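Side-chain contacts in CdiI immunity protein (Cupriavidus taiwanensis, PDB 5T87), which probably protects its cell from contact-dependent growth inhibition by binding the cognate CdiA toxin and blocking its activity: residues A[66-69]-A[70-74]; A[31-34]-A[35-39]; A[104-107]-A[108-112]; A[82-85]-A[86-89]. One frame throughout, in Å; residues are numbered along the deposited sequence.

Interaction 1: residues A[66-69]-A[70-74]; sequences AVTC and VGHLA
Two successive turns of the alpha-helix 60-76 meet here through i to i+4 backbone bonds, from Gly71 N to Val67 O, from His72 N to Thr68 O and, straightest of them at 166°, from Leu73 N to Cys69 O at 3.0 Å. This is a central helix of this predominantly alpha-helical immunity protein, covered by neighbouring helices and, on one flank, by the toxin. Thr68 and His72, one turn apart, run alongside each other in the same direction. The methyl of Thr68 lies anti to the backbone N, which turns it toward the imidazole, where CG2 stands 3.6 Å from His72 NE2. One face of that ring lies over Thr68 O, offset toward the rim, and the same oxygen accepts the His72 amide. NE2 is hydrogen-bonded to NE2 of His46 of the CdiA toxin, whose Asp38 packs on both Thr68 and His72. A threonine suits this place because it offers a methyl to pack beside the ring while staying short. Cys69, compact and weakly polar, turns toward helix 25-38, touching Cys32 and Ala36. Gly71, lacking a side chain, lets helix 96-114 approach closely. On the inner side Val70 lays one branch along its own helix: CG2, anti to the carbonyl carbon, comes to 3.4 Å from Ala66 O.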
loop_
_atom_site.group_PDB
_atom_site.type_symbol
_atom_site.label_atom_id
_atom_site.label_comp_id
_atom_site.label_asym_id
_atom_site.label_seq_id
_atom_site.Cartn_x
_atom_site.Cartn_y
_atom_site.Cartn_z
ATOM N N ALA A 66 1.324 -5.886 5.307
ATOM C CA ALA A 66 0.001 -6.520 5.202
ATOM C C ALA A 66 -1.134 -5.520 5.420
ATOM O O ALA A 66 -2.141 -5.549 4.700
ATOM C CB ALA A 66 -0.107 -7.678 6.182
ATOM N N VAL A 67 -0.958 -4.622 6.389
ATOM C CA VAL A 67 -1.926 -3.545 6.602
ATOM C C VAL A 67 -2.004 -2.635 5.384
ATOM O O VAL A 67 -3.065 -2.360 4.894
ATOM C CB VAL A 67 -1.566 -2.715 7.838
ATOM C CG1 VAL A 67 -2.407 -1.441 7.924
ATOM C CG2 VAL A 67 -1.748 -3.550 9.094
ATOM N N THR A 68 -0.857 -2.182 4.898
ATOM C CA THR A 68 -0.791 -1.383 3.679
ATOM C C THR A 68 -1.500 -2.101 2.527
ATOM O O THR A 68 -2.258 -1.483 1.782
ATOM C CB THR A 68 0.685 -1.025 3.350
ATOM O OG1 THR A 68 1.107 0.020 4.230
ATOM C CG2 THR A 68 0.877 -0.555 1.909
ATOM N N CYS A 69 -1.276 -3.404 2.412
ATOM C CA CYS A 69 -1.987 -4.226 1.431
ATOM C C CYS A 69 -3.508 -4.235 1.615
ATOM O O CYS A 69 -4.251 -4.260 0.630
ATOM C CB CYS A 69 -1.459 -5.658 1.446
ATOM S SG CYS A 69 0.131 -5.786 0.622
ATOM N N VAL A 70 -3.968 -4.202 2.863
ATOM C CA VAL A 70 -5.418 -4.084 3.128
ATOM C C VAL A 70 -5.923 -2.748 2.571
ATOM O O VAL A 70 -7.031 -2.677 2.010
ATOM C CB VAL A 70 -5.761 -4.282 4.633
ATOM C CG1 VAL A 70 -7.203 -3.894 4.957
ATOM C CG2 VAL A 70 -5.516 -5.732 5.042
ATOM N N GLY A 71 -5.084 -1.716 2.694
ATOM C CA GLY A 71 -5.328 -0.417 2.071
ATOM C C GLY A 71 -5.491 -0.500 0.573
ATOM O O GLY A 71 -6.343 0.178 0.003
ATOM N N HIS A 72 -4.679 -1.339 -0.058
ATOM C CA HIS A 72 -4.743 -1.524 -1.502
ATOM C C HIS A 72 -6.006 -2.230 -1.916
ATOM O O HIS A 72 -6.646 -1.814 -2.888
ATOM C CB HIS A 72 -3.533 -2.298 -2.027
ATOM C CG HIS A 72 -2.247 -1.574 -1.851
ATOM N ND1 HIS A 72 -2.126 -0.218 -2.059
ATOM C CD2 HIS A 72 -1.023 -2.009 -1.479
ATOM C CE1 HIS A 72 -0.880 0.153 -1.829
ATOM N NE2 HIS A 72 -0.192 -0.914 -1.469
ATOM N N LEU A 73 -6.369 -3.292 -1.200
ATOM C CA LEU A 73 -7.639 -3.971 -1.474
ATOM C C LEU A 73 -8.804 -3.010 -1.424
ATOM O O LEU A 73 -9.623 -2.988 -2.332
ATOM C CB LEU A 73 -7.908 -5.068 -0.474
ATOM C CG LEU A 73 -7.173 -6.379 -0.643
ATOM C CD1 LEU A 73 -7.753 -7.383 0.347
ATOM C CD2 LEU A 73 -7.317 -6.894 -2.065
ATOM N N ALA A 74 -8.855 -2.212 -0.364
ATOM C CA ALA A 74 -9.921 -1.233 -0.159
ATOM C C ALA A 74 -10.038 -0.250 -1.323
ATOM O O ALA A 74 -11.142 0.067 -1.772
ATOM C CB ALA A 74 -9.685 -0.466 1.132
#

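Interaction 2: residues A[31-34]-A[35-39]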
loop_
_atom_site.group_PDB
_atom_site.type_symbol
_atom_site.label_atom_id
_atom_site.label_comp_id
_atom_site.label_asym_id
_atom_site.label_seq_id
_atom_site.Cartn_x
_atom_site.Cartn_y
_atom_site.Cartn_z
ATOM N N ALA A 31 3.629 -12.383 -1.779
ATOM C CA ALA A 31 2.273 -12.938 -1.619
ATOM C C ALA A 31 1.270 -11.868 -1.192
ATOM O O ALA A 31 0.237 -11.690 -1.840
ATOM C CB ALA A 31 2.285 -14.076 -0.618
ATOM N N CYS A 32 1.598 -11.132 -0.131
ATOM C CA CYS A 32 0.773 -10.012 0.298
ATOM C C CYS A 32 0.495 -9.051 -0.828
ATOM O O CYS A 32 -0.628 -8.629 -1.021
ATOM C CB CYS A 32 1.418 -9.269 1.459
ATOM S SG CYS A 32 1.440 -10.266 2.974
ATOM N N LEU A 33 1.512 -8.709 -1.601
ATOM C CA LEU A 33 1.302 -7.772 -2.697
ATOM C C LEU A 33 0.551 -8.373 -3.879
ATOM O O LEU A 33 -0.233 -7.671 -4.519
ATOM C CB LEU A 33 2.612 -7.167 -3.154
ATOM C CG LEU A 33 3.141 -6.084 -2.222
ATOM C CD1 LEU A 33 4.597 -5.802 -2.589
ATOM C CD2 LEU A 33 2.289 -4.813 -2.279
ATOM N N SER A 34 0.765 -9.655 -4.163
ATOM C CA SER A 34 0.004 -10.316 -5.215
ATOM C C SER A 34 -1.508 -10.285 -4.882
ATOM O O SER A 34 -2.360 -10.018 -5.749
ATOM C CB SER A 34 0.491 -11.745 -5.413
ATOM O OG SER A 34 -0.035 -12.275 -6.622
ATOM N N ILE A 35 -1.809 -10.538 -3.615
ATOM C CA ILE A 35 -3.152 -10.382 -3.085
ATOM C C ILE A 35 -3.618 -8.941 -3.252
ATOM O O ILE A 35 -4.709 -8.699 -3.769
ATOM C CB ILE A 35 -3.217 -10.793 -1.595
ATOM C CG1 ILE A 35 -3.109 -12.314 -1.465
ATOM C CG2 ILE A 35 -4.499 -10.308 -0.944
ATOM C CD1 ILE A 35 -2.695 -12.775 -0.086
ATOM N N ALA A 36 -2.806 -7.994 -2.804
ATOM C CA ALA A 36 -3.226 -6.598 -2.815
ATOM C C ALA A 36 -3.571 -6.115 -4.216
ATOM O O ALA A 36 -4.589 -5.458 -4.381
ATOM C CB ALA A 36 -2.170 -5.708 -2.203
ATOM N N TYR A 37 -2.758 -6.486 -5.211
ATOM C CA TYR A 37 -2.868 -5.941 -6.573
ATOM C C TYR A 37 -3.754 -6.744 -7.511
ATOM O O TYR A 37 -4.328 -6.166 -8.432
ATOM C CB TYR A 37 -1.464 -5.783 -7.238
ATOM C CG TYR A 37 -0.734 -4.483 -6.945
ATOM C CD1 TYR A 37 -0.780 -3.917 -5.676
ATOM C CD2 TYR A 37 0.045 -3.841 -7.929
ATOM C CE1 TYR A 37 -0.110 -2.740 -5.390
ATOM C CE2 TYR A 37 0.743 -2.661 -7.643
ATOM C CZ TYR A 37 0.652 -2.113 -6.363
ATOM O OH TYR A 37 1.268 -0.941 -5.982
ATOM N N TYR A 38 -3.844 -8.058 -7.309
ATOM C CA TYR A 38 -4.486 -8.954 -8.294
ATOM C C TYR A 38 -5.690 -9.809 -7.845
ATOM O O TYR A 38 -6.431 -10.238 -8.714
ATOM C CB TYR A 38 -3.426 -9.859 -8.941
ATOM C CG TYR A 38 -2.209 -9.078 -9.388
ATOM C CD1 TYR A 38 -2.326 -8.066 -10.345
ATOM C CD2 TYR A 38 -0.951 -9.317 -8.837
ATOM C CE1 TYR A 38 -1.228 -7.322 -10.746
ATOM C CE2 TYR A 38 0.156 -8.578 -9.230
ATOM C CZ TYR A 38 0.017 -7.578 -10.186
ATOM O OH TYR A 38 1.119 -6.831 -10.595
ATOM N N GLU A 39 -5.901 -10.065 -6.550
ATOM C CA GLU A 39 -7.069 -10.887 -6.123
ATOM C C GLU A 39 -8.315 -10.021 -5.951
ATOM O O GLU A 39 -8.236 -8.888 -5.466
ATOM C CB GLU A 39 -6.799 -11.701 -4.848
ATOM C CG GLU A 39 -5.623 -12.695 -4.951
ATOM C CD GLU A 39 -5.837 -13.836 -5.960
ATOM O OE1 GLU A 39 -7.011 -14.258 -6.139
ATOM O OE2 GLU A 39 -4.828 -14.317 -6.563
#
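Ser34 O accepts the amide of Tyr38 at 2.9 Å, and the start of the tyrosine side chain also runs close to that oxygen, with CD2 of Tyr38 3.5 Å from Ser34 O. The serine hydroxyl takes part as well. With OG anti to the backbone N (chi1 -167°), it swings to the edge of the Tyr38 ring and lies in its plane, 3.8 Å from CD2, while its hydrogen bond is made with the backbone N of Ile11. Tyr38 OH likewise bonds Pro8 O, so both polar ends tie this turn to the N-terminal loop. One face of the Tyr38 ring is covered by CB of Tyr37, 3.6 Å above the ring centre. These residues form the last turns of helix 25-38; Glu39 is the first to leave helical geometry, and its carboxylate reaches Arg10 in a salt bridge and Asn13 in a hydrogen bond. Earlier in the helix, apolar residues suit the buried side: Ile35, its N-H pointing almost straight at Ala31 O (N-H...O 172°), packs its side chain against helices 16-22 and 42-53, while the small Ala36 admits Cys69 and His72 of helix 60-76. Leu33 and Tyr37 make a looser pair, with CD2 of Leu33 4.4 Å from CE1 of Tyr37. Both pack on His46 of the CdiA toxin, and Tyr37 OH makes a weak hydrogen bond to its Gly47 O.

Interaction 3: residues A[104-107]-A[108-112]; sequences DALD and DLRIF
Leu106 lies alongside Arg110 one turn later on helix 96-114, and its branch point covers one face of the guanidinium: CG of Leu106 is 4.0 Å from CZ of Arg110, offset toward the rim of the flat group. The arginine CG, set anti to the carbonyl carbon by chi1 (-59°), passes 3.1 Å from Leu106 O, the acceptor of the Arg110 amide; the bend at chi2 (-84°) then turns the rest of the chain back over Leu106. This is the solvent side of the contact, where Arg110 is exposed and Asp107 partly so, the OD1 of Asp107 staying 6.6 Å from NH2 of Arg110. A long aliphatic stem ending in a flat cation suits such a margin, since the leucine shields one face while NH1 makes a salt bridge to Glu86. Tighter is the inner side, where Ala105 and Leu109 are buried against two other helices, although CD1 of Leu106 touches CD2 of Leu109 only loosely, at 4.4 Å. Asp104 and Asp108 are buried too, under the toxin. Asp108 folds back toward the preceding turn, its OD1 3.1 Å from Asp104 O, a meeting of two acceptors; the salt bridges from Arg50 and Arg23 of the CdiA toxin to Asp108 OD1 probably offset this. Ser21 of the toxin bonds Asp104 OD2. The helix thus has one flank on the toxin, while Ala105 and Leu109 pack on helix 60-76, and the same two residues with Leu106 meet helix 82-91.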
loop_
_atom_site.group_PDB
_atom_site.type_symbol
_atom_site.label_atom_id
_atom_site.label_comp_id
_atom_site.label_asym_id
_atom_site.label_seq_id
_atom_site.Cartn_x
_atom_site.Cartn_y
_atom_site.Cartn_z
ATOM N N ASP A 104 -2.472 5.169 6.944
ATOM C CA ASP A 104 -2.466 5.329 5.483
ATOM C C ASP A 104 -3.441 4.376 4.783
ATOM O O ASP A 104 -3.931 4.674 3.691
ATOM C CB ASP A 104 -1.067 5.096 4.905
ATOM C CG ASP A 104 -0.033 6.102 5.401
ATOM O OD1 ASP A 104 -0.398 7.166 5.960
ATOM O OD2 ASP A 104 1.170 5.820 5.210
ATOM N N ALA A 105 -3.691 3.214 5.382
ATOM C CA ALA A 105 -4.685 2.287 4.850
ATOM C C ALA A 105 -6.093 2.885 5.028
ATOM O O ALA A 105 -6.956 2.769 4.154
ATOM C CB ALA A 105 -4.568 0.942 5.540
ATOM N N LEU A 106 -6.284 3.542 6.166
ATOM C CA LEU A 106 -7.508 4.260 6.487
ATOM C C LEU A 106 -7.760 5.440 5.527
ATOM O O LEU A 106 -8.892 5.652 5.078
ATOM C CB LEU A 106 -7.422 4.757 7.929
ATOM C CG LEU A 106 -8.692 4.881 8.746
ATOM C CD1 LEU A 106 -9.439 3.548 8.798
ATOM C CD2 LEU A 106 -8.307 5.358 10.148
ATOM N N ASP A 107 -6.698 6.194 5.218
ATOM C CA ASP A 107 -6.727 7.187 4.134
ATOM C C ASP A 107 -7.264 6.545 2.854
ATOM O O ASP A 107 -8.119 7.120 2.197
ATOM C CB ASP A 107 -5.326 7.780 3.860
ATOM C CG ASP A 107 -4.905 8.845 4.885
ATOM O OD1 ASP A 107 -5.660 9.088 5.852
ATOM O OD2 ASP A 107 -3.809 9.447 4.714
ATOM N N ASP A 108 -6.765 5.352 2.523
ATOM C CA ASP A 108 -7.191 4.630 1.321
ATOM C C ASP A 108 -8.669 4.253 1.389
ATOM O O ASP A 108 -9.401 4.422 0.410
ATOM C CB ASP A 108 -6.302 3.388 1.062
ATOM C CG ASP A 108 -4.840 3.752 0.733
ATOM O OD1 ASP A 108 -4.506 4.964 0.701
ATOM O OD2 ASP A 108 -4.025 2.827 0.495
ATOM N N LEU A 109 -9.108 3.782 2.554
ATOM C CA LEU A 109 -10.509 3.412 2.766
ATOM C C LEU A 109 -11.444 4.610 2.607
ATOM O O LEU A 109 -12.396 4.561 1.824
ATOM C CB LEU A 109 -10.707 2.797 4.152
ATOM C CG LEU A 109 -12.049 2.105 4.413
ATOM C CD1 LEU A 109 -12.264 0.949 3.446
ATOM C CD2 LEU A 109 -12.150 1.620 5.856
ATOM N N ARG A 110 -11.131 5.685 3.323
ATOM C CA ARG A 110 -11.973 6.881 3.354
ATOM C C ARG A 110 -12.117 7.555 1.973
ATOM O O ARG A 110 -13.178 8.095 1.647
ATOM C CB ARG A 110 -11.434 7.891 4.379
ATOM C CG ARG A 110 -11.339 7.380 5.824
ATOM C CD ARG A 110 -12.651 7.499 6.586
ATOM N NE ARG A 110 -12.725 6.685 7.815
ATOM C CZ ARG A 110 -12.131 6.967 8.985
ATOM N NH1 ARG A 110 -12.310 6.148 10.029
ATOM N NH2 ARG A 110 -11.348 8.046 9.124
ATOM N N ILE A 111 -11.060 7.511 1.168
ATOM C CA ILE A 111 -11.052 8.156 -0.144
ATOM C C ILE A 111 -11.854 7.318 -1.140
ATOM O O ILE A 111 -12.829 7.794 -1.729
ATOM C CB ILE A 111 -9.602 8.349 -0.669
ATOM C CG1 ILE A 111 -8.856 9.433 0.135
ATOM C CG2 ILE A 111 -9.584 8.651 -2.166
ATOM C CD1 ILE A 111 -9.149 10.868 -0.268
ATOM N N PHE A 112 -11.422 6.078 -1.329
ATOM C CA PHE A 112 -11.954 5.235 -2.393
ATOM C C PHE A 112 -13.310 4.632 -2.085
ATOM O O PHE A 112 -14.005 4.218 -3.006
ATOM C CB PHE A 112 -10.949 4.130 -2.759
ATOM C CG PHE A 112 -9.789 4.639 -3.540
ATOM C CD1 PHE A 112 -9.884 4.788 -4.915
ATOM C CD2 PHE A 112 -8.619 5.022 -2.904
ATOM C CE1 PHE A 112 -8.824 5.297 -5.651
ATOM C CE2 PHE A 112 -7.555 5.532 -3.632
ATOM C CZ PHE A 112 -7.658 5.674 -5.009
#

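Interaction 4: residues A[82-85]-A[86-89]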
loop_
_atom_site.group_PDB
_atom_site.type_symbol
_atom_site.label_atom_id
_atom_site.label_comp_id
_atom_site.label_asym_id
_atom_site.label_seq_id
_atom_site.Cartn_x
_atom_site.Cartn_y
_atom_site.Cartn_z
ATOM N N VAL A 82 -17.109 -2.693 4.311
ATOM C CA VAL A 82 -16.503 -1.442 4.764
ATOM C C VAL A 82 -16.368 -1.425 6.279
ATOM O O VAL A 82 -15.325 -1.076 6.807
ATOM C CB VAL A 82 -17.332 -0.208 4.323
ATOM C CG1 VAL A 82 -16.772 1.079 4.924
ATOM C CG2 VAL A 82 -17.391 -0.101 2.799
ATOM N N ALA A 83 -17.437 -1.787 6.972
ATOM C CA ALA A 83 -17.430 -1.815 8.438
ATOM C C ALA A 83 -16.358 -2.753 8.997
ATOM O O ALA A 83 -15.756 -2.434 10.014
ATOM C CB ALA A 83 -18.801 -2.207 8.981
HETATM N N MSE A 84 -16.128 -3.892 8.343
HETATM C CA MSE A 84 -15.129 -4.854 8.811
HETATM C C MSE A 84 -13.735 -4.323 8.568
HETATM O O MSE A 84 -12.865 -4.436 9.449
HETATM C CB MSE A 84 -15.274 -6.228 8.168
HETATM C CG MSE A 84 -16.542 -6.945 8.629
HETATM SE SE MSE A 84 -16.572 -7.337 10.580
HETATM C CE MSE A 84 -17.851 -5.921 11.114
ATOM N N ALA A 85 -13.523 -3.732 7.391
ATOM C CA ALA A 85 -12.251 -3.109 7.049
ATOM C C ALA A 85 -11.916 -1.982 8.028
ATOM O O ALA A 85 -10.758 -1.860 8.474
ATOM C CB ALA A 85 -12.274 -2.592 5.619
ATOM N N GLU A 86 -12.927 -1.188 8.381
ATOM C CA GLU A 86 -12.714 -0.045 9.256
ATOM C C GLU A 86 -12.426 -0.447 10.708
ATOM O O GLU A 86 -11.514 0.108 11.332
ATOM C CB GLU A 86 -13.888 0.919 9.187
ATOM C CG GLU A 86 -13.575 2.260 9.829
ATOM C CD GLU A 86 -14.708 3.242 9.701
ATOM O OE1 GLU A 86 -15.826 2.938 10.179
ATOM O OE2 GLU A 86 -14.477 4.324 9.121
ATOM N N GLU A 87 -13.200 -1.393 11.239
ATOM C CA GLU A 87 -12.990 -1.891 12.612
ATOM C C GLU A 87 -11.595 -2.490 12.747
ATOM O O GLU A 87 -10.916 -2.286 13.774
ATOM C CB GLU A 87 -14.070 -2.913 13.038
ATOM C CG GLU A 87 -15.318 -2.243 13.617
ATOM C CD GLU A 87 -16.600 -3.083 13.558
ATOM O OE1 GLU A 87 -16.564 -4.303 13.843
ATOM O OE2 GLU A 87 -17.662 -2.500 13.246
ATOM N N PHE A 88 -11.181 -3.216 11.705
ATOM C CA PHE A 88 -9.826 -3.766 11.611
ATOM C C PHE A 88 -8.733 -2.690 11.689
ATOM O O PHE A 88 -7.845 -2.750 12.541
ATOM C CB PHE A 88 -9.671 -4.561 10.324
ATOM C CG PHE A 88 -8.268 -4.953 10.039
ATOM C CD1 PHE A 88 -7.638 -5.922 10.812
ATOM C CD2 PHE A 88 -7.550 -4.332 9.018
ATOM C CE1 PHE A 88 -6.329 -6.287 10.561
ATOM C CE2 PHE A 88 -6.245 -4.700 8.757
ATOM C CZ PHE A 88 -5.635 -5.680 9.528
ATOM N N LEU A 89 -8.822 -1.692 10.824
ATOM C CA LEU A 89 -7.793 -0.662 10.782
ATOM C C LEU A 89 -7.777 0.192 12.049
ATOM O O LEU A 89 -6.697 0.576 12.526
ATOM C CB LEU A 89 -7.966 0.215 9.545
ATOM C CG LEU A 89 -7.798 -0.505 8.202
ATOM C CD1 LEU A 89 -8.208 0.406 7.054
ATOM C CD2 LEU A 89 -6.375 -0.999 8.015
#
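The first two turns of helix 82-91 make up this contact, an amphipathic alpha-helix with i to i+4 bonds such as Glu87 N to Ala83 O at 3.0 Å and Glu86 N to Val82 O at 2.9 Å. Selenomethionine Met84 and Glu87, both exposed, run next to each other in the same direction, and the Met84 side chain also touches Phe46 of helix 42-53. The Met84 chain, bent at chi2 (-63°) and again at chi3, curls its methyl over to the acid, placing CE 3.4 Å from Glu87 OE1. Both residues also touch a crystal neighbour, so their outer ends may owe something to the lattice. Inward, Ala85 is small enough to lie against Trp42, and Ala85 O, which accepts the Leu89 amide at 3.0 Å, sits at the edge of the Phe88 ring near its plane. Phe88 turns its ring away from this turn, with CG anti to the backbone N (chi1 170°), into an aromatic cluster where it meets Phe46 edge-to-face and also contacts Phe54. Leu89 packs its CG 3.3 Å from Ala85 O. Glu86, extended, leaves its own helix for Arg110 of helix 96-114, which would partly balance its charge, whereas the methyl beside Glu87 adds dispersion contact but no charge compensation.

How the interactions relate
Interactions 1 and 2 are buried, while interactions 3 and 4 are only partly so, each carrying charged residues at its margin. Interaction 1 occupies the middle: it touches each of the other three, whereas interaction 2 lies about 17 Å from interaction 3 and about 19 Å from interaction 4, centre to centre, without touching either. Interactions 1 and 2 meet through packing alone, of side chains on one another and on backbone oxygens, as where Cys69 SG lies 3.4 Å from Cys32 O. Interactions 3 and 4 add a salt bridge to their leucine packing. Toxin-facing chemistry also differs: chiefly histidine and tyrosine in interactions 1 and 2, mainly aspartates in interaction 3, with Ile111 and Phe112 beside them, and no toxin contact in interaction 4.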